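Local structure of putative dehydratase (Mesorhizobium loti, 2POZ) at residues P279-A284 against E315-Q320; H307-S312 against P335-D340; G240-I245 against L251-G256; R187-V192 against L202-S207. The protein is of uncertain function but, as a member of the mandelate racemase branch of the enolase superfamily, probably acts as a lyase such as a dehydratase. All coordinates share one frame; numbering follows the deposited sequence.

Interaction 1. Residues P279-A284 against E315-Q320; sequences PDIGTA and ETATLQ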
# COMPACT_ATOMS: atom_id res chain seq x y z
N PRO A 279 -28.40 2.08 1.15
CA PRO A 279 -28.90 1.78 -0.19
C PRO A 279 -30.40 2.00 -0.29
O PRO A 279 -31.12 1.91 0.71
CB PRO A 279 -28.54 0.31 -0.37
CG PRO A 279 -28.71 -0.24 1.02
CD PRO A 279 -28.03 0.84 1.87
N ASP A 280 -30.87 2.30 -1.49
CA ASP A 280 -32.29 2.52 -1.74
C ASP A 280 -32.72 1.33 -2.61
O ASP A 280 -32.15 1.12 -3.68
CB ASP A 280 -32.50 3.82 -2.51
CG ASP A 280 -33.97 4.15 -2.72
OD1 ASP A 280 -34.77 3.23 -3.00
OD2 ASP A 280 -34.32 5.35 -2.62
N ILE A 281 -33.71 0.55 -2.17
CA ILE A 281 -34.11 -0.61 -2.98
C ILE A 281 -34.60 -0.21 -4.37
O ILE A 281 -34.63 -1.03 -5.28
CB ILE A 281 -35.21 -1.48 -2.31
CG1 ILE A 281 -36.51 -0.69 -2.16
CG2 ILE A 281 -34.71 -2.01 -0.97
CD1 ILE A 281 -37.69 -1.57 -1.77
N GLY A 282 -34.97 1.06 -4.52
CA GLY A 282 -35.45 1.57 -5.80
C GLY A 282 -34.36 2.06 -6.74
O GLY A 282 -34.65 2.47 -7.87
N THR A 283 -33.11 2.04 -6.29
CA THR A 283 -32.00 2.46 -7.14
C THR A 283 -30.79 1.53 -7.03
O THR A 283 -30.02 1.41 -7.97
CB THR A 283 -31.50 3.90 -6.80
OG1 THR A 283 -30.89 3.91 -5.51
CG2 THR A 283 -32.66 4.90 -6.81
N ALA A 284 -30.64 0.86 -5.89
CA ALA A 284 -29.50 -0.04 -5.67
C ALA A 284 -29.51 -1.32 -6.50
O ALA A 284 -28.49 -2.01 -6.60
CB ALA A 284 -29.38 -0.38 -4.19
N GLU A 315 -42.03 2.43 0.08
CA GLU A 315 -41.85 2.38 1.53
C GLU A 315 -42.24 0.99 2.04
O GLU A 315 -41.55 0.40 2.87
CB GLU A 315 -42.73 3.43 2.23
CG GLU A 315 -42.35 4.87 1.94
CD GLU A 315 -43.25 5.86 2.66
OE1 GLU A 315 -43.43 5.71 3.89
OE2 GLU A 315 -43.76 6.79 1.99
N THR A 316 -43.36 0.47 1.54
CA THR A 316 -43.83 -0.84 1.96
C THR A 316 -42.87 -1.93 1.49
O THR A 316 -42.57 -2.87 2.22
CB THR A 316 -45.24 -1.11 1.41
OG1 THR A 316 -46.13 -0.12 1.92
CG2 THR A 316 -45.73 -2.49 1.84
N ALA A 317 -42.37 -1.79 0.26
CA ALA A 317 -41.43 -2.75 -0.29
C ALA A 317 -40.15 -2.77 0.56
O ALA A 317 -39.56 -3.83 0.80
CB ALA A 317 -41.09 -2.39 -1.73
N THR A 318 -39.73 -1.60 1.01
CA THR A 318 -38.53 -1.49 1.83
C THR A 318 -38.71 -2.25 3.15
O THR A 318 -37.75 -2.80 3.68
CB THR A 318 -38.20 -0.01 2.11
OG1 THR A 318 -37.85 0.63 0.88
CG2 THR A 318 -37.03 0.11 3.10
N LEU A 319 -39.94 -2.29 3.66
CA LEU A 319 -40.21 -3.01 4.91
C LEU A 319 -39.95 -4.51 4.72
O LEU A 319 -39.57 -5.20 5.66
CB LEU A 319 -41.65 -2.79 5.38
CG LEU A 319 -42.04 -1.37 5.78
CD1 LEU A 319 -43.48 -1.37 6.29
CD2 LEU A 319 -41.09 -0.83 6.84
N GLN A 320 -40.15 -5.00 3.50
CA GLN A 320 -39.90 -6.41 3.21
C GLN A 320 -38.44 -6.73 3.53
O GLN A 320 -38.13 -7.78 4.09
CB GLN A 320 -40.16 -6.72 1.74
CG GLN A 320 -41.64 -6.72 1.33
CD GLN A 320 -42.45 -7.75 2.09
OE1 GLN A 320 -42.02 -8.90 2.24
NE2 GLN A 320 -43.64 -7.37 2.55
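Ile281 lays the end of its side chain against helix 312-324, its CD1 methyl 3.5 Å from Ala317 CB. The same methyl meets the next residue of the helix in two places: it is 3.4 Å from the backbone nitrogen Thr318 N and 3.4 Å from Thr318 OG1. Ile281 CG1, between its backbone N and carbonyl carbon (chi1 64°), comes within 3.6 Å of Thr318 OG1; the isoleucine chain passes at a slant over the threonine hydroxyl, with CG1 and CD1 both close to it. Thr318 OG1 is spent on the carbonyl oxygen of Ile314 one turn back, which leaves the hydroxyl a purely van der Waals neighbour of the isoleucine. Leu287, Thr290, Ile314 and Leu321 complete the buried surroundings of Ile281.

The turn that presents Ile281 is held from within. Asp280 OD1 accepts the amide of Gly282 N at 2.7 Å, reached from the anti side of the carboxylate, and so closes an Asx turn. The carbonyl Asp280 O takes two further amides, Thr283 N at 2.9 Å and Ala284 N at 2.7 Å. With OD1 engaged in this way, Asp280 OD2 is left to bond His307 ND1. The isoleucine thus packs the turn that carries the aspartate onto helix 312-324; Asp280 and His307, after the sixth and seventh barrel strands, are consistent with the Asp-His dyad of mandelate racemase and its relatives.

Interaction 2. Residues H307-S312 against P335-D340; sequences HVCGSS and PAFKAD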
# COMPACT_ATOMS: atom_id res chain seq x y z
N HIS A 307 -32.34 3.92 2.53
CA HIS A 307 -32.89 5.21 2.15
C HIS A 307 -34.18 4.95 1.40
O HIS A 307 -34.25 4.05 0.55
CB HIS A 307 -31.92 5.97 1.25
CG HIS A 307 -32.49 7.23 0.69
ND1 HIS A 307 -32.97 7.32 -0.60
CD2 HIS A 307 -32.73 8.43 1.27
CE1 HIS A 307 -33.47 8.53 -0.79
NE2 HIS A 307 -33.33 9.22 0.32
N VAL A 308 -35.21 5.72 1.72
CA VAL A 308 -36.49 5.56 1.05
C VAL A 308 -37.23 6.89 0.98
O VAL A 308 -37.46 7.53 2.01
CB VAL A 308 -37.40 4.54 1.77
CG1 VAL A 308 -36.79 3.16 1.69
CG2 VAL A 308 -37.55 4.92 3.22
N CYS A 309 -37.57 7.30 -0.23
CA CYS A 309 -38.31 8.53 -0.45
C CYS A 309 -39.07 8.45 -1.77
O CYS A 309 -38.54 8.77 -2.83
CB CYS A 309 -37.39 9.75 -0.47
SG CYS A 309 -38.29 11.31 -0.64
N GLY A 310 -40.33 8.02 -1.68
CA GLY A 310 -41.17 7.90 -2.86
C GLY A 310 -42.61 7.78 -2.40
O GLY A 310 -43.02 8.47 -1.48
N SER A 311 -43.37 6.90 -3.03
CA SER A 311 -44.76 6.72 -2.65
C SER A 311 -44.85 5.62 -1.58
O SER A 311 -43.83 5.05 -1.17
CB SER A 311 -45.59 6.30 -3.86
OG SER A 311 -45.32 4.95 -4.20
N SER A 312 -46.06 5.34 -1.12
CA SER A 312 -46.28 4.30 -0.12
C SER A 312 -45.78 2.93 -0.62
O SER A 312 -45.45 2.06 0.18
CB SER A 312 -47.78 4.18 0.20
OG SER A 312 -48.29 5.37 0.76
N PRO A 335 -42.88 11.93 6.83
CA PRO A 335 -44.31 12.14 7.10
C PRO A 335 -44.95 13.41 6.51
O PRO A 335 -46.09 13.37 6.06
CB PRO A 335 -44.39 12.08 8.63
CG PRO A 335 -43.06 12.60 9.05
CD PRO A 335 -42.11 11.91 8.09
N ALA A 336 -44.21 14.51 6.49
CA ALA A 336 -44.74 15.78 5.96
C ALA A 336 -45.17 15.74 4.49
O ALA A 336 -46.10 16.44 4.09
CB ALA A 336 -43.71 16.91 6.18
N PHE A 337 -44.49 14.92 3.69
CA PHE A 337 -44.81 14.82 2.26
C PHE A 337 -46.23 14.34 1.97
O PHE A 337 -46.82 14.69 0.95
CB PHE A 337 -43.81 13.88 1.56
CG PHE A 337 -42.42 14.45 1.45
CD1 PHE A 337 -42.03 15.54 2.23
CD2 PHE A 337 -41.49 13.88 0.58
CE1 PHE A 337 -40.74 16.06 2.14
CE2 PHE A 337 -40.20 14.40 0.48
CZ PHE A 337 -39.83 15.49 1.26
N LYS A 338 -46.78 13.55 2.88
CA LYS A 338 -48.13 13.03 2.70
C LYS A 338 -49.20 14.13 2.79
O LYS A 338 -50.34 13.91 2.39
CB LYS A 338 -48.42 11.94 3.74
CG LYS A 338 -47.99 10.52 3.33
CD LYS A 338 -46.50 10.42 3.05
CE LYS A 338 -46.06 8.96 2.90
NZ LYS A 338 -46.59 8.30 1.67
N ALA A 339 -48.81 15.31 3.28
CA ALA A 339 -49.74 16.42 3.42
C ALA A 339 -49.69 17.42 2.26
O ALA A 339 -50.48 18.36 2.21
CB ALA A 339 -49.48 17.15 4.74
N ASP A 340 -48.76 17.22 1.32
CA ASP A 340 -48.65 18.12 0.18
C ASP A 340 -49.96 18.16 -0.59
O ASP A 340 -50.71 17.18 -0.60
CB ASP A 340 -47.57 17.63 -0.79
CG ASP A 340 -46.17 17.84 -0.27
OD1 ASP A 340 -46.01 18.40 0.84
OD2 ASP A 340 -45.22 17.45 -0.98
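The extended residues 307-311, with Cys309 among them, lead into the helix that starts at Ser312 and face a 3-10 turn, residues 335-339, that contributes Phe337 and Lys338; both segments belong to loops following the last two strands of a beta/alpha barrel. Residues 307-311 run out from strand 303-304, and Ser311 takes the N-cap position of helix 312-324, its OG hydrogen-bonded to Leu313 N. The 3-10 turn, which follows strand 331-333, is held by backbone bonds such as Ala339 N to Ala336 O at 3.0 Å.

The two backbones exchange no bonds; side chains bridge them at two points. At the first, Cys309 SG stands anti to its own backbone N (chi1 -177°) and touches Phe337 CE2 at 3.8 Å. The sulfur lies 5.0 Å from the centroid of the Phe337 ring and 70° off the ring normal, an oblique sulfur-aromatic contact. Tyr334 meets the same phenylalanine ring and also packs on Cys309, so the thiol sits against a pair of aromatic residues.

At the second point Lys338, bent at chi2 and chi4, curls its ammonium group back toward the start of the helix. Its nitrogen is hydrogen-bonded to Tyr343 OH, while the hydroxyl of Ser312 is hydrogen-bonded to Glu345 OE2. Each held by its own partner, Lys338 NZ and Ser312 OG are neighbours 3.5 Å apart, without a hydrogen bond between them.

Interaction 3. Residues G240-I245 against L251-G256; sequences GALKVI and LPIAVG
Ile245 N donates to Ala241 O at 2.8 Å, the shorter of the two backbone bonds within 240-245, and this helical turn brings Leu242 and Ile245 to bear on Ile253 and Val255 of the following strand. One turn apart on helix 239-248, the first two residues lie over side chains two apart on strand 253-255. The local axes approach to 10.7 Å and run nearly antiparallel, at 160°, a separation bridged by aliphatic side chains.

Leu242 is the central piece. With its CG anti to the backbone N (chi1 180°), the side chain extends from the helix and places CD1 between two strand residues. That methyl lies 3.9 Å from Ile253 CG2, where the leucine and isoleucine side chains lie side by side, pointing opposite ways. It also meets Val255 CG1 at 4.1 Å, this time tip to tip. Ile245 approaches differently: its side chain crosses that of Ile253 at about a right angle, with Ile245 CG2 4.0 Å from Ile253 CD1. Ile253 is thus touched by both helix residues: its CG2 branch meets Leu242 and its CD1 end meets Ile245.

Ile268 of helix 261-269 packs on both Leu242 and Val255, and Val230 of the neighbouring strand packs on Ile253. Ala241 packs on Asn301 and Val244 on Gln272, both of a neighbouring subunit. The contact is the helix-to-strand return of the beta-alpha-beta crossover 227-231, 239-248, 253-255, a repeating element of the beta/alpha barrel.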
# COMPACT_ATOMS: atom_id res chain seq x y z
N GLY A 240 -11.83 8.98 -2.26
CA GLY A 240 -10.57 9.28 -1.61
C GLY A 240 -10.85 10.30 -0.52
O GLY A 240 -10.35 10.20 0.60
N ALA A 241 -11.67 11.30 -0.85
CA ALA A 241 -12.03 12.32 0.12
C ALA A 241 -12.81 11.65 1.25
O ALA A 241 -12.63 11.99 2.42
CB ALA A 241 -12.89 13.40 -0.54
N LEU A 242 -13.66 10.68 0.91
CA LEU A 242 -14.45 9.97 1.92
C LEU A 242 -13.56 9.32 2.98
O LEU A 242 -13.83 9.43 4.18
CB LEU A 242 -15.33 8.91 1.28
CG LEU A 242 -16.22 8.07 2.21
CD1 LEU A 242 -17.12 8.97 3.04
CD2 LEU A 242 -17.06 7.10 1.38
N LYS A 243 -12.49 8.65 2.55
CA LYS A 243 -11.61 8.01 3.52
C LYS A 243 -10.85 9.04 4.36
O LYS A 243 -10.73 8.89 5.57
CB LYS A 243 -10.61 7.07 2.84
CG LYS A 243 -9.72 6.36 3.87
CD LYS A 243 -9.26 4.99 3.42
CE LYS A 243 -8.58 4.25 4.57
NZ LYS A 243 -9.49 4.12 5.76
N VAL A 244 -10.33 10.07 3.71
CA VAL A 244 -9.59 11.12 4.42
C VAL A 244 -10.49 11.74 5.48
O VAL A 244 -10.08 11.94 6.63
CB VAL A 244 -9.12 12.22 3.45
CG1 VAL A 244 -8.52 13.38 4.22
CG2 VAL A 244 -8.10 11.64 2.48
N ILE A 245 -11.72 12.05 5.09
CA ILE A 245 -12.67 12.65 6.02
C ILE A 245 -12.93 11.73 7.20
O ILE A 245 -12.91 12.17 8.34
CB ILE A 245 -13.99 13.00 5.29
CG1 ILE A 245 -13.75 14.17 4.32
CG2 ILE A 245 -15.08 13.37 6.31
CD1 ILE A 245 -14.88 14.40 3.33
N LEU A 251 -17.14 12.03 13.88
CA LEU A 251 -18.50 11.56 13.64
C LEU A 251 -18.57 10.32 12.75
O LEU A 251 -17.79 10.19 11.82
CB LEU A 251 -19.33 12.66 12.98
CG LEU A 251 -19.14 14.08 13.50
CD1 LEU A 251 -19.92 15.06 12.63
CD2 LEU A 251 -19.60 14.15 14.94
N PRO A 252 -19.51 9.41 13.03
CA PRO A 252 -19.64 8.21 12.20
C PRO A 252 -20.18 8.68 10.85
O PRO A 252 -20.94 9.66 10.78
CB PRO A 252 -20.68 7.38 12.96
CG PRO A 252 -20.46 7.78 14.38
CD PRO A 252 -20.30 9.27 14.27
N ILE A 253 -19.80 8.00 9.78
CA ILE A 253 -20.25 8.38 8.45
C ILE A 253 -21.18 7.35 7.85
O ILE A 253 -21.04 6.15 8.09
CB ILE A 253 -19.05 8.56 7.50
CG1 ILE A 253 -18.14 9.68 8.02
CG2 ILE A 253 -19.54 8.88 6.10
CD1 ILE A 253 -16.84 9.84 7.21
N ALA A 254 -22.14 7.83 7.06
CA ALA A 254 -23.09 6.97 6.36
C ALA A 254 -23.18 7.46 4.91
O ALA A 254 -23.22 8.66 4.65
CB ALA A 254 -24.47 7.05 7.03
N VAL A 255 -23.18 6.52 3.97
CA VAL A 255 -23.30 6.84 2.54
C VAL A 255 -24.11 5.73 1.90
O VAL A 255 -24.41 4.73 2.54
CB VAL A 255 -21.92 6.91 1.81
CG1 VAL A 255 -21.03 7.97 2.44
CG2 VAL A 255 -21.22 5.54 1.85
N GLY A 256 -24.47 5.90 0.63
CA GLY A 256 -25.21 4.85 -0.04
C GLY A 256 -26.38 5.27 -0.90
O GLY A 256 -26.78 4.53 -1.80

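Interaction 4. Residues R187-V192 against L202-S207; sequences RRVKAV and LMVDLS
The beta-alpha-beta crossover from strand 155-158 through helix 179-196 to strand 201-205 of the barrel closes here, where the helix packs on the second strand through Val192 against Leu202 and Val189 against Val204. The helix residues are three apart and the strand residues two apart; Val192 points at the strand, whereas Val189 reaches it from the flank. The junction is wholly aliphatic.

Val192 makes the closer pairing. Its CG1, anti to the backbone N (chi1 171°), reaches both methyls of the leucine: Leu202 CD2 at 3.7 Å and Leu202 CD1 at 3.9 Å. The two side chains run antiparallel past one another, placing the valine methyl against the fork of the leucine. The second pairing is looser, with Val189 CG1 4.3 Å from Val204 CG2. Phe158 of the adjacent strand packs against both Val189 and Val192, and Phe141 of helix 138-144 adds to the cover of Val192.

Beyond these residues the strand ends at Asp205, which by its place after the third barrel strand probably corresponds to a metal-binding aspartate of mandelate racemase. Its carboxylate closes an Asx turn: Ser207 N donates to Asp205 OD1 at 2.8 Å from above the carboxylate plane, with a bent N-H...O angle of 138°.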
# COMPACT_ATOMS: atom_id res chain seq x y z
N ARG A 187 -25.31 27.17 13.29
CA ARG A 187 -26.38 27.64 14.16
C ARG A 187 -27.65 26.85 13.93
O ARG A 187 -28.43 26.63 14.85
CB ARG A 187 -26.64 29.14 13.93
CG ARG A 187 -25.47 30.03 14.33
CD ARG A 187 -25.19 29.93 15.83
NE ARG A 187 -23.90 30.53 16.19
CZ ARG A 187 -23.39 30.54 17.42
NH1 ARG A 187 -24.06 29.98 18.42
NH2 ARG A 187 -22.21 31.10 17.64
N ARG A 188 -27.87 26.41 12.69
CA ARG A 188 -29.06 25.63 12.37
C ARG A 188 -28.99 24.29 13.11
O ARG A 188 -29.98 23.83 13.68
CB ARG A 188 -29.16 25.37 10.86
CG ARG A 188 -29.57 26.57 10.02
CD ARG A 188 -29.45 26.22 8.54
NE ARG A 188 -30.00 27.24 7.66
CZ ARG A 188 -29.69 27.34 6.37
NH1 ARG A 188 -28.83 26.48 5.83
NH2 ARG A 188 -30.26 28.28 5.61
N VAL A 189 -27.81 23.66 13.09
CA VAL A 189 -27.65 22.37 13.76
C VAL A 189 -27.83 22.57 15.28
O VAL A 189 -28.50 21.77 15.94
CB VAL A 189 -26.24 21.75 13.47
CG1 VAL A 189 -26.10 20.42 14.19
CG2 VAL A 189 -26.07 21.55 11.97
N LYS A 190 -27.24 23.63 15.81
CA LYS A 190 -27.35 23.92 17.23
C LYS A 190 -28.79 24.24 17.64
O LYS A 190 -29.23 23.84 18.71
CB LYS A 190 -26.43 25.10 17.61
CG LYS A 190 -26.46 25.44 19.10
CD LYS A 190 -25.42 26.50 19.44
CE LYS A 190 -25.32 26.73 20.95
NZ LYS A 190 -26.57 27.33 21.50
N ALA A 191 -29.52 24.94 16.78
CA ALA A 191 -30.91 25.26 17.07
C ALA A 191 -31.74 23.98 17.15
O ALA A 191 -32.64 23.87 17.98
CB ALA A 191 -31.48 26.19 16.00
N VAL A 192 -31.44 23.02 16.29
CA VAL A 192 -32.16 21.75 16.29
C VAL A 192 -31.88 20.98 17.59
O VAL A 192 -32.79 20.43 18.20
CB VAL A 192 -31.78 20.86 15.07
CG1 VAL A 192 -32.38 19.47 15.22
CG2 VAL A 192 -32.30 21.50 13.79
N LEU A 202 -29.82 12.90 16.42
CA LEU A 202 -29.80 13.78 15.26
C LEU A 202 -28.84 13.27 14.19
O LEU A 202 -27.70 12.92 14.47
CB LEU A 202 -29.39 15.19 15.68
CG LEU A 202 -30.29 15.87 16.71
CD1 LEU A 202 -29.75 17.26 17.01
CD2 LEU A 202 -31.72 15.95 16.18
N MSE A 203 -29.33 13.22 12.95
CA MSE A 203 -28.50 12.79 11.84
C MSE A 203 -28.33 14.01 10.94
O MSE A 203 -29.30 14.70 10.62
CB MSE A 203 -29.17 11.66 11.04
CG MSE A 203 -29.24 10.32 11.76
SE MSE A 203 -30.48 10.27 13.27
CE MSE A 203 -30.51 8.34 13.56
N VAL A 204 -27.09 14.30 10.56
CA VAL A 204 -26.82 15.44 9.71
C VAL A 204 -26.43 14.97 8.30
O VAL A 204 -25.41 14.31 8.11
CB VAL A 204 -25.68 16.30 10.30
CG1 VAL A 204 -25.22 17.34 9.29
CG2 VAL A 204 -26.16 17.00 11.56
N ASP A 205 -27.27 15.30 7.33
CA ASP A 205 -27.02 14.95 5.93
C ASP A 205 -26.37 16.16 5.25
O ASP A 205 -26.94 17.25 5.23
CB ASP A 205 -28.34 14.59 5.24
CG ASP A 205 -28.19 14.38 3.73
OD1 ASP A 205 -27.06 14.10 3.26
OD2 ASP A 205 -29.21 14.48 3.02
N LEU A 206 -25.16 15.96 4.72
CA LEU A 206 -24.45 17.03 4.04
C LEU A 206 -24.68 16.97 2.53
O LEU A 206 -24.34 17.90 1.80
CB LEU A 206 -22.95 16.97 4.36
CG LEU A 206 -22.60 17.11 5.85
CD1 LEU A 206 -21.09 17.22 6.03
CD2 LEU A 206 -23.30 18.34 6.44
N SER A 207 -25.26 15.86 2.08
CA SER A 207 -25.58 15.65 0.67
C SER A 207 -24.44 16.09 -0.26
O SER A 207 -24.68 16.77 -1.25
CB SER A 207 -26.86 16.43 0.31
OG SER A 207 -27.45 15.95 -0.89

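Overall arrangement
All four contacts belong to the barrel domain. Interactions 1 and 2 are interleaved along the chain, their centres 13 Å apart, and they join directly where Pro279 O meets His307 N at 3.0 Å, probably in a hydrogen bond. Interactions 3 and 4 lie 17 Å apart between centres and each seats a helix on the same parallel sheet, so both lie between the parallel strands and the helical layer outside them. Interactions 1 and 4 are farther apart, with centres 25 Å and nearest atoms about 12 Å from each other. Asp205 of interaction 4, Asp280 of interaction 1 and His307 of interaction 2 all follow barrel strands, consistent with the active-site end seen in mandelate racemase.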